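Local coordinates for protein geranyltranstransferase (Stenotrophomonas maltophilia, PDB 7LBJ) that probably catalyses the magnesium-dependent chain elongation of isoprenoid diphosphates, as a trans-prenyl diphosphate synthase of the FPP/GGPP synthase family, at residues Pro31-Ala36 against Ala43-Val48; Ser24-Ala29 against Ala77-Glu82; Ala16-Arg21 against Arg56-Tyr61. All blocks are in the same frame, centred on the assembly; numbering follows the deposited sequence. Where two conformers were deposited one is given.

In the fold
From the N terminus, helix 11-29 comes first and supplies one side of two contacts. Its earlier turns meet helix 55-65 in contact 3, and its last turns meet helix 75-92 in contact 2; the two closures alternate along the chain, so these loops cross. Contact 1 is the most local closure, tying the loop after helix 11-29 to helix 38-46, and both larger loops enclose it. Contacts 1 and 2 are joined by the salt bridge of Arg45 with Asp27, contacts 2 and 3 by Pro57 and Tyr61 packing on Glu82 and Ala78. In this mainly helical fold, contacts 2 and 3 fix helix 11-29 on helices 75-92 and 55-65, and contact 1 holds the loop after it.

Contact 1: Pro31-Ala36 against Ala43-Val48; sequences PSPAEA and AMRYSV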
loop_
_atom_site.group_PDB
_atom_site.type_symbol
_atom_site.label_atom_id
_atom_site.label_comp_id
_atom_site.label_asym_id
_atom_site.label_seq_id
_atom_site.Cartn_x
_atom_site.Cartn_y
_atom_site.Cartn_z
ATOM N N PRO A 31 13.203 0.118 9.010
ATOM C CA PRO A 31 14.440 0.904 8.906
ATOM C C PRO A 31 14.845 1.504 10.242
ATOM O O PRO A 31 14.008 1.787 11.102
ATOM C CB PRO A 31 14.084 2.005 7.901
ATOM C CG PRO A 31 12.823 1.542 7.217
ATOM C CD PRO A 31 12.104 0.691 8.212
ATOM N N SER A 32 16.149 1.711 10.401
ATOM C CA SER A 32 16.679 2.233 11.649
ATOM C C SER A 32 16.303 3.699 11.820
ATOM O O SER A 32 16.291 4.456 10.849
ATOM C CB SER A 32 18.205 2.101 11.690
ATOM O OG SER A 32 18.766 3.085 12.555
ATOM N N PRO A 33 16.029 4.138 13.049
ATOM C CA PRO A 33 15.773 5.566 13.280
ATOM C C PRO A 33 16.984 6.446 13.030
ATOM O O PRO A 33 16.830 7.671 12.942
ATOM C CB PRO A 33 15.348 5.602 14.752
ATOM C CG PRO A 33 16.055 4.418 15.356
ATOM C CD PRO A 33 16.027 3.358 14.297
ATOM N N ALA A 34 18.181 5.873 12.906
ATOM C CA ALA A 34 19.356 6.682 12.622
ATOM C C ALA A 34 19.593 6.897 11.132
ATOM O O ALA A 34 20.319 7.830 10.771
ATOM C CB ALA A 34 20.599 6.055 13.258
ATOM N N GLU A 35 19.012 6.070 10.264
ATOM C CA GLU A 35 19.099 6.293 8.824
ATOM C C GLU A 35 18.135 7.405 8.416
ATOM O O GLU A 35 16.965 7.401 8.815
ATOM C CB GLU A 35 18.770 5.009 8.051
ATOM C CG GLU A 35 19.287 3.692 8.677
ATOM C CD GLU A 35 18.854 2.436 7.887
ATOM O OE1 GLU A 35 18.879 2.504 6.637
ATOM O OE2 GLU A 35 18.478 1.392 8.501
ATOM N N ALA A 36 18.624 8.367 7.634
ATOM C CA ALA A 36 17.732 9.376 7.067
ATOM C C ALA A 36 16.819 8.724 6.030
ATOM O O ALA A 36 17.239 7.790 5.337
ATOM C CB ALA A 36 18.530 10.520 6.424
ATOM N N ALA A 43 8.890 7.475 13.163
ATOM C CA ALA A 43 7.435 7.469 13.249
ATOM C C ALA A 43 6.863 6.125 12.830
ATOM O O ALA A 43 5.867 5.666 13.398
ATOM C CB ALA A 43 6.863 8.588 12.387
ATOM N N MET A 44 7.460 5.495 11.815
ATOM C CA MET A 44 7.044 4.148 11.450
ATOM C C MET A 44 7.196 3.192 12.633
ATOM O O MET A 44 6.286 2.410 12.938
ATOM C CB MET A 44 7.863 3.671 10.251
ATOM C CG MET A 44 7.506 4.397 8.940
ATOM S SD MET A 44 8.732 4.038 7.650
ATOM C CE MET A 44 8.377 2.313 7.295
ATOM N N ARG A 45 8.341 3.249 13.317
ATOM C CA ARG A 45 8.568 2.357 14.452
ATOM C C ARG A 45 7.651 2.696 15.611
ATOM O O ARG A 45 7.103 1.795 16.254
ATOM C CB ARG A 45 10.024 2.436 14.905
ATOM C CG ARG A 45 10.978 1.792 13.938
ATOM C CD ARG A 45 12.438 2.113 14.258
ATOM N NE ARG A 45 13.235 1.096 13.597
ATOM C CZ ARG A 45 13.564 -0.065 14.148
ATOM N NH1 ARG A 45 13.430 -0.279 15.446
ATOM N NH2 ARG A 45 14.052 -1.031 13.375
ATOM N N TYR A 46 7.495 3.992 15.902
ATOM C CA TYR A 46 6.596 4.423 16.967
ATOM C C TYR A 46 5.194 3.876 16.762
ATOM O O TYR A 46 4.479 3.593 17.740
ATOM C CB TYR A 46 6.565 5.948 17.015
ATOM C CG TYR A 46 5.731 6.558 18.113
ATOM C CD1 TYR A 46 6.237 6.692 19.402
ATOM C CD2 TYR A 46 4.448 7.028 17.865
ATOM C CE1 TYR A 46 5.482 7.272 20.418
ATOM C CE2 TYR A 46 3.676 7.606 18.890
ATOM C CZ TYR A 46 4.202 7.727 20.160
ATOM O OH TYR A 46 3.442 8.308 21.175
ATOM N N SER A 47 4.785 3.733 15.501
ATOM C CA SER A 47 3.441 3.303 15.155
ATOM C C SER A 47 3.244 1.795 15.204
ATOM O O SER A 47 2.101 1.347 15.072
ATOM C CB SER A 47 3.084 3.795 13.734
ATOM O OG SER A 47 3.218 5.203 13.639
ATOM N N VAL A 48 4.298 0.985 15.338
ATOM C CA VAL A 48 4.022 -0.447 15.340
ATOM C C VAL A 48 4.782 -1.216 16.421
ATOM O O VAL A 48 4.314 -2.271 16.862
ATOM C CB VAL A 48 4.254 -1.048 13.936
ATOM C CG1 VAL A 48 5.684 -1.175 13.644
ATOM C CG2 VAL A 48 3.567 -2.404 13.821
#
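A single, almost straight hydrogen bond from the side-chain NE of Arg45 to the backbone O of Pro31 carries the polar part of this contact: the two atoms lie 2.7 Å apart, with an N-H...O angle of 173°. The oxygen sits at the edge of the guanidinium, close to its plane, while NE stands 35° away from the plane of the Pro31 carbonyl. With its CG beside the backbone N and the chain extended from CG to NE, Arg45 reaches from its helix to the loop. The other guanidinium nitrogens have partners too: NH1 makes a salt bridge with Asp27 and NH2 bonds to the O of Leu30, so the group is gripped at all three nitrogens and its rotation is fixed. Pro33 crosses this side chain at about a right angle, its CD 3.7 Å from Arg45 NE.

In the mainly helical prenyl synthase fold the contact pins the link between helices 11-29 and 38-46 back onto the second of them. The link has its own internal order. Ser32 to Glu35 form a type I beta turn, and Ser32 OG accepts from Ala34 N at 2.9 Å, an ST turn. Glu35 folds back so that its OE2 takes the N-H of Ser32 at 3.0 Å, met from above the carboxylate plane.

On the apolar side, Pro31 CD lies 4.2 Å from Met44 CE, a loose approach in which the two side chains cross at about a right angle. The bend at chi3 of Met44 (70°) turns the methyl toward the proline ring. Met44 also packs against Ala121, Ala124 and Leu125 of helix 115-134 and on Ala156 of the second subunit, which places this residue at the dimer interface.

Contact 2: Ser24-Ala29 against Ala77-Glu82; sequences SQLDAA and AAMSVE
Met79 leaves its helix with CG beside the backbone N (chi1 -74°), and this torsion together with the extended chi2 carries the sulfur to the backbone of segment 24-29; the bend at chi3 (-77°) then sets CE near Gln25 OE1. Gln25 starts the same way, the bend at its chi2 turns the amide back toward the methionine, and OE1 lies 3.8 Å from Met79 CE. The sulfur rests among three groups of the facing helix: SD is 3.6 Å from Gln25 O, and the CB atoms of Gln25 and Ala29 also touch it. The Gln25 and Met79 side chains cross at about a right angle.

Leu26 takes the other part of the chain. Its side chain slides past Met79 in the opposite direction, with Leu26 CD2 3.8 Å from Met79 CG. Here the end of the N-terminal helix 11-29 lies over the start of helix 75-92, two neighbours in the helical bundle of the prenyl synthases; the two short segments cross at -77°, their axes 10.4 Å apart at closest approach. No hydrogen bond joins them, and the methionine side chain spans the distance between the helices.

Further along, Leu26 CD1 meets the aliphatic part of Glu82 at CG, 4.3 Å away. The carboxylate of Glu82 leads off from segment 24-29 and makes a salt bridge through OE2 with Arg54, whose side chain also packs on Leu26.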
loop_
_atom_site.group_PDB
_atom_site.type_symbol
_atom_site.label_atom_id
_atom_site.label_comp_id
_atom_site.label_asym_id
_atom_site.label_seq_id
_atom_site.Cartn_x
_atom_site.Cartn_y
_atom_site.Cartn_z
ATOM N N SER A 24 10.381 -8.903 17.813
ATOM C CA SER A 24 11.758 -8.954 17.326
ATOM C C SER A 24 11.812 -8.891 15.805
ATOM O O SER A 24 12.720 -8.272 15.232
ATOM C CB SER A 24 12.438 -10.227 17.827
ATOM O OG SER A 24 13.744 -10.344 17.296
ATOM N N GLN A 25 10.859 -9.549 15.137
ATOM C CA GLN A 25 10.839 -9.569 13.680
ATOM C C GLN A 25 10.540 -8.184 13.126
ATOM O O GLN A 25 11.188 -7.727 12.178
ATOM C CB GLN A 25 9.803 -10.580 13.185
ATOM C CG GLN A 25 10.208 -12.025 13.408
ATOM C CD GLN A 25 11.189 -12.505 12.362
ATOM O OE1 GLN A 25 11.106 -12.107 11.207
ATOM N NE2 GLN A 25 12.115 -13.372 12.759
ATOM N N LEU A 26 9.546 -7.509 13.697
ATOM C CA LEU A 26 9.212 -6.163 13.244
ATOM C C LEU A 26 10.360 -5.193 13.493
ATOM O O LEU A 26 10.626 -4.309 12.669
ATOM C CB LEU A 26 7.943 -5.686 13.949
ATOM C CG LEU A 26 6.640 -6.343 13.500
ATOM C CD1 LEU A 26 5.540 -6.113 14.566
ATOM C CD2 LEU A 26 6.161 -5.840 12.118
ATOM N N ASP A 27 11.038 -5.319 14.636
ATOM C CA ASP A 27 12.166 -4.433 14.905
ATOM C C ASP A 27 13.255 -4.609 13.853
ATOM O O ASP A 27 13.839 -3.625 13.376
ATOM C CB ASP A 27 12.714 -4.691 16.312
ATOM C CG ASP A 27 13.981 -3.902 16.609
ATOM O OD1 ASP A 27 13.924 -2.649 16.660
ATOM O OD2 ASP A 27 15.042 -4.539 16.798
ATOM N N ALA A 28 13.522 -5.853 13.451
ATOM C CA ALA A 28 14.558 -6.084 12.447
ATOM C C ALA A 28 14.086 -5.695 11.048
ATOM O O ALA A 28 14.913 -5.366 10.192
ATOM C CB ALA A 28 14.995 -7.550 12.464
ATOM N N ALA A 29 12.776 -5.734 10.795
ATOM C CA ALA A 29 12.225 -5.449 9.465
ATOM C C ALA A 29 12.052 -3.964 9.158
ATOM O O ALA A 29 11.934 -3.605 7.979
ATOM C CB ALA A 29 10.859 -6.116 9.292
ATOM N N ALA A 77 4.036 -13.318 6.675
ATOM C CA ALA A 77 2.587 -13.140 6.689
ATOM C C ALA A 77 2.148 -12.474 7.978
ATOM O O ALA A 77 1.294 -11.577 7.960
ATOM C CB ALA A 77 1.865 -14.478 6.520
ATOM N N ALA A 78 2.713 -12.912 9.103
ATOM C CA ALA A 78 2.333 -12.356 10.402
ATOM C C ALA A 78 2.701 -10.883 10.502
ATOM O O ALA A 78 1.901 -10.064 10.978
ATOM C CB ALA A 78 2.981 -13.159 11.534
ATOM N N MET A 79 3.893 -10.509 10.032
ATOM C CA MET A 79 4.235 -9.091 10.029
ATOM C C MET A 79 3.324 -8.302 9.096
ATOM O O MET A 79 2.912 -7.177 9.420
ATOM C CB MET A 79 5.700 -8.900 9.620
ATOM C CG MET A 79 6.682 -9.284 10.701
ATOM S SD MET A 79 8.368 -8.765 10.266
ATOM C CE MET A 79 8.765 -10.039 9.084
ATOM N N SER A 80 3.006 -8.852 7.931
ATOM C CA SER A 80 2.265 -8.061 6.950
ATOM C C SER A 80 0.897 -7.649 7.497
ATOM O O SER A 80 0.448 -6.520 7.272
ATOM C CB SER A 80 2.114 -8.825 5.629
ATOM O OG SER A 80 1.117 -9.837 5.724
ATOM N N VAL A 81 0.233 -8.530 8.255
ATOM C CA VAL A 81 -1.104 -8.140 8.689
ATOM C C VAL A 81 -1.021 -7.120 9.809
ATOM O O VAL A 81 -1.912 -6.265 9.930
ATOM C CB VAL A 81 -1.970 -9.358 9.084
ATOM C CG1 VAL A 81 -2.229 -10.235 7.866
ATOM C CG2 VAL A 81 -1.313 -10.169 10.213
ATOM N N GLU A 82 0.030 -7.183 10.642
ATOM C CA GLU A 82 0.191 -6.185 11.698
ATOM C C GLU A 82 0.576 -4.830 11.118
ATOM O O GLU A 82 0.145 -3.794 11.642
ATOM C CB GLU A 82 1.235 -6.648 12.728
ATOM C CG GLU A 82 1.323 -5.803 14.002
ATOM C CD GLU A 82 0.075 -5.884 14.883
ATOM O OE1 GLU A 82 -0.884 -6.591 14.520
ATOM O OE2 GLU A 82 0.048 -5.238 15.955
#

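Contact 3: Ala16-Arg21 against Arg56-Tyr61; sequences ARWRDR and RPLLVY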
loop_
_atom_site.group_PDB
_atom_site.type_symbol
_atom_site.label_atom_id
_atom_site.label_comp_id
_atom_site.label_asym_id
_atom_site.label_seq_id
_atom_site.Cartn_x
_atom_site.Cartn_y
_atom_site.Cartn_z
ATOM N N ALA A 16 2.720 -15.903 24.278
ATOM C CA ALA A 16 3.894 -15.156 24.729
ATOM C C ALA A 16 5.062 -15.318 23.754
ATOM O O ALA A 16 5.731 -14.340 23.392
ATOM C CB ALA A 16 4.285 -15.611 26.137
ATOM N N ARG A 17 5.323 -16.550 23.316
ATOM C CA ARG A 17 6.417 -16.784 22.382
ATOM C C ARG A 17 6.202 -16.036 21.068
ATOM O O ARG A 17 7.138 -15.429 20.526
ATOM C CB ARG A 17 6.561 -18.287 22.140
ATOM C CG ARG A 17 7.565 -18.672 21.083
ATOM C CD ARG A 17 7.397 -20.130 20.707
ATOM N NE ARG A 17 7.685 -21.016 21.825
ATOM C CZ ARG A 17 8.795 -21.730 21.941
ATOM N NH1 ARG A 17 9.739 -21.699 21.013
ATOM N NH2 ARG A 17 8.963 -22.497 23.013
ATOM N N TRP A 18 4.974 -16.062 20.539
ATOM C CA TRP A 18 4.696 -15.392 19.266
ATOM C C TRP A 18 4.674 -13.871 19.402
ATOM O O TRP A 18 5.068 -13.160 18.464
ATOM C CB TRP A 18 3.360 -15.891 18.703
ATOM C CG TRP A 18 3.384 -17.346 18.342
ATOM C CD1 TRP A 18 4.472 -18.090 18.009
ATOM C CD2 TRP A 18 2.258 -18.226 18.267
ATOM N NE1 TRP A 18 4.101 -19.381 17.733
ATOM C CE2 TRP A 18 2.743 -19.492 17.877
ATOM C CE3 TRP A 18 0.885 -18.062 18.470
ATOM C CZ2 TRP A 18 1.902 -20.604 17.702
ATOM C CZ3 TRP A 18 0.049 -19.166 18.300
ATOM C CH2 TRP A 18 0.562 -20.417 17.920
ATOM N N ARG A 19 4.206 -13.349 20.539
ATOM C CA ARG A 19 4.270 -11.903 20.763
ATOM C C ARG A 19 5.711 -11.414 20.864
ATOM O O ARG A 19 6.046 -10.339 20.349
ATOM C CB ARG A 19 3.481 -11.527 22.015
ATOM C CG ARG A 19 1.963 -11.464 21.773
ATOM C CD ARG A 19 1.135 -11.391 23.057
ATOM N NE ARG A 19 -0.285 -11.220 22.743
ATOM C CZ ARG A 19 -1.283 -11.628 23.511
ATOM N NH1 ARG A 19 -1.062 -12.265 24.658
ATOM N NH2 ARG A 19 -2.535 -11.412 23.113
ATOM N N ASP A 20 6.579 -12.178 21.530
ATOM C CA ASP A 20 7.997 -11.823 21.542
ATOM C C ASP A 20 8.597 -11.939 20.152
ATOM O O ASP A 20 9.386 -11.085 19.735
ATOM C CB ASP A 20 8.764 -12.721 22.509
ATOM C CG ASP A 20 8.415 -12.444 23.949
ATOM O OD1 ASP A 20 7.907 -11.333 24.223
ATOM O OD2 ASP A 20 8.676 -13.324 24.804
ATOM N N ARG A 21 8.238 -13.000 19.431
ATOM C CA ARG A 21 8.787 -13.233 18.105
ATOM C C ARG A 21 8.419 -12.097 17.158
ATOM O O ARG A 21 9.278 -11.578 16.433
ATOM C CB ARG A 21 8.284 -14.577 17.570
ATOM C CG ARG A 21 8.796 -14.888 16.194
ATOM C CD ARG A 21 8.462 -16.294 15.735
ATOM N NE ARG A 21 9.221 -16.578 14.521
ATOM C CZ ARG A 21 10.400 -17.175 14.502
ATOM N NH1 ARG A 21 10.957 -17.638 15.616
ATOM N NH2 ARG A 21 11.048 -17.296 13.342
ATOM N N ARG A 56 -3.683 -10.001 15.130
ATOM C CA ARG A 56 -3.576 -10.480 13.750
ATOM C C ARG A 56 -2.334 -11.341 13.519
ATOM O O ARG A 56 -2.455 -12.416 12.902
ATOM C CB ARG A 56 -3.695 -9.275 12.809
ATOM C CG ARG A 56 -5.111 -8.658 12.939
ATOM C CD ARG A 56 -5.190 -7.225 12.400
ATOM N NE ARG A 56 -6.505 -6.657 12.642
ATOM C CZ ARG A 56 -6.915 -6.194 13.814
ATOM N NH1 ARG A 56 -6.116 -6.193 14.879
ATOM N NH2 ARG A 56 -8.150 -5.712 13.922
ATOM N N PRO A 57 -1.138 -10.970 13.970
ATOM C CA PRO A 57 -0.027 -11.942 13.914
ATOM C C PRO A 57 -0.342 -13.259 14.607
ATOM O O PRO A 57 -0.004 -14.334 14.089
ATOM C CB PRO A 57 1.115 -11.207 14.632
ATOM C CG PRO A 57 0.808 -9.785 14.447
ATOM C CD PRO A 57 -0.690 -9.650 14.442
ATOM N N LEU A 58 -0.978 -13.201 15.779
ATOM C CA LEU A 58 -1.308 -14.426 16.504
ATOM C C LEU A 58 -2.227 -15.319 15.682
ATOM O O LEU A 58 -2.079 -16.545 15.673
ATOM C CB LEU A 58 -1.954 -14.090 17.846
ATOM C CG LEU A 58 -1.028 -13.530 18.922
ATOM C CD1 LEU A 58 -1.820 -13.226 20.168
ATOM C CD2 LEU A 58 0.077 -14.530 19.216
ATOM N N LEU A 59 -3.177 -14.720 14.974
ATOM C CA LEU A 59 -4.043 -15.521 14.120
ATOM C C LEU A 59 -3.253 -16.203 13.004
ATOM O O LEU A 59 -3.532 -17.356 12.662
ATOM C CB LEU A 59 -5.154 -14.656 13.536
ATOM C CG LEU A 59 -6.261 -14.246 14.518
ATOM C CD1 LEU A 59 -7.011 -13.042 13.945
ATOM C CD2 LEU A 59 -7.246 -15.416 14.772
ATOM N N VAL A 60 -2.278 -15.504 12.403
ATOM C CA VAL A 60 -1.446 -16.138 11.376
ATOM C C VAL A 60 -0.697 -17.329 11.964
ATOM O O VAL A 60 -0.704 -18.436 11.411
ATOM C CB VAL A 60 -0.463 -15.117 10.759
ATOM C CG1 VAL A 60 0.521 -15.829 9.823
ATOM C CG2 VAL A 60 -1.230 -14.018 9.993
ATOM N N TYR A 61 -0.021 -17.115 13.091
ATOM C CA TYR A 61 0.749 -18.204 13.678
ATOM C C TYR A 61 -0.160 -19.348 14.121
ATOM O O TYR A 61 0.173 -20.523 13.927
ATOM C CB TYR A 61 1.556 -17.690 14.859
ATOM C CG TYR A 61 2.730 -16.789 14.517
ATOM C CD1 TYR A 61 3.779 -17.241 13.706
ATOM C CD2 TYR A 61 2.822 -15.509 15.064
ATOM C CE1 TYR A 61 4.894 -16.412 13.432
ATOM C CE2 TYR A 61 3.941 -14.674 14.805
ATOM C CZ TYR A 61 4.955 -15.130 13.989
ATOM O OH TYR A 61 6.040 -14.309 13.747
#
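Trp18 meets its partners from the first side-chain atom on: CB touches Leu58 CD2 at 3.6 Å and Tyr61 CD2 at 3.7 Å. CD1 lies over one face of Tyr61, toward its rim, and CD2 touches Tyr61 CB at 3.5 Å. The five-membered ring and the Tyr61 ring form an offset stack, centroids 4.6 Å apart and planes 23° from parallel. Over the six-membered ring it is Tyr61 CB that sits, in a CH-pi contact 3.6 Å from the centroid, while Leu58 CD2 comes in at the edge beside CE3. The far atom, CH2, lies near the backbone C and O of Tyr61.

This is where helix 11-29 packs over helix 55-65 of the prenyl synthase core, the short segments crossing at 118°. Ala287 of helix 286-297 also packs on Trp18.

Two arginines add to the contact at different places. Leu58 CD1 lies over one face of the Arg19 guanidinium, 3.5 Å from NH2, and Arg19 NE bonds to the O of Lys53. Arg21 CD is 3.7 Å from Tyr61 OH, and the Arg21 guanidinium is perpendicular to the Tyr61 ring; Arg21 NE forms a salt bridge and Tyr61 OH a hydrogen bond with Asp75 OD1.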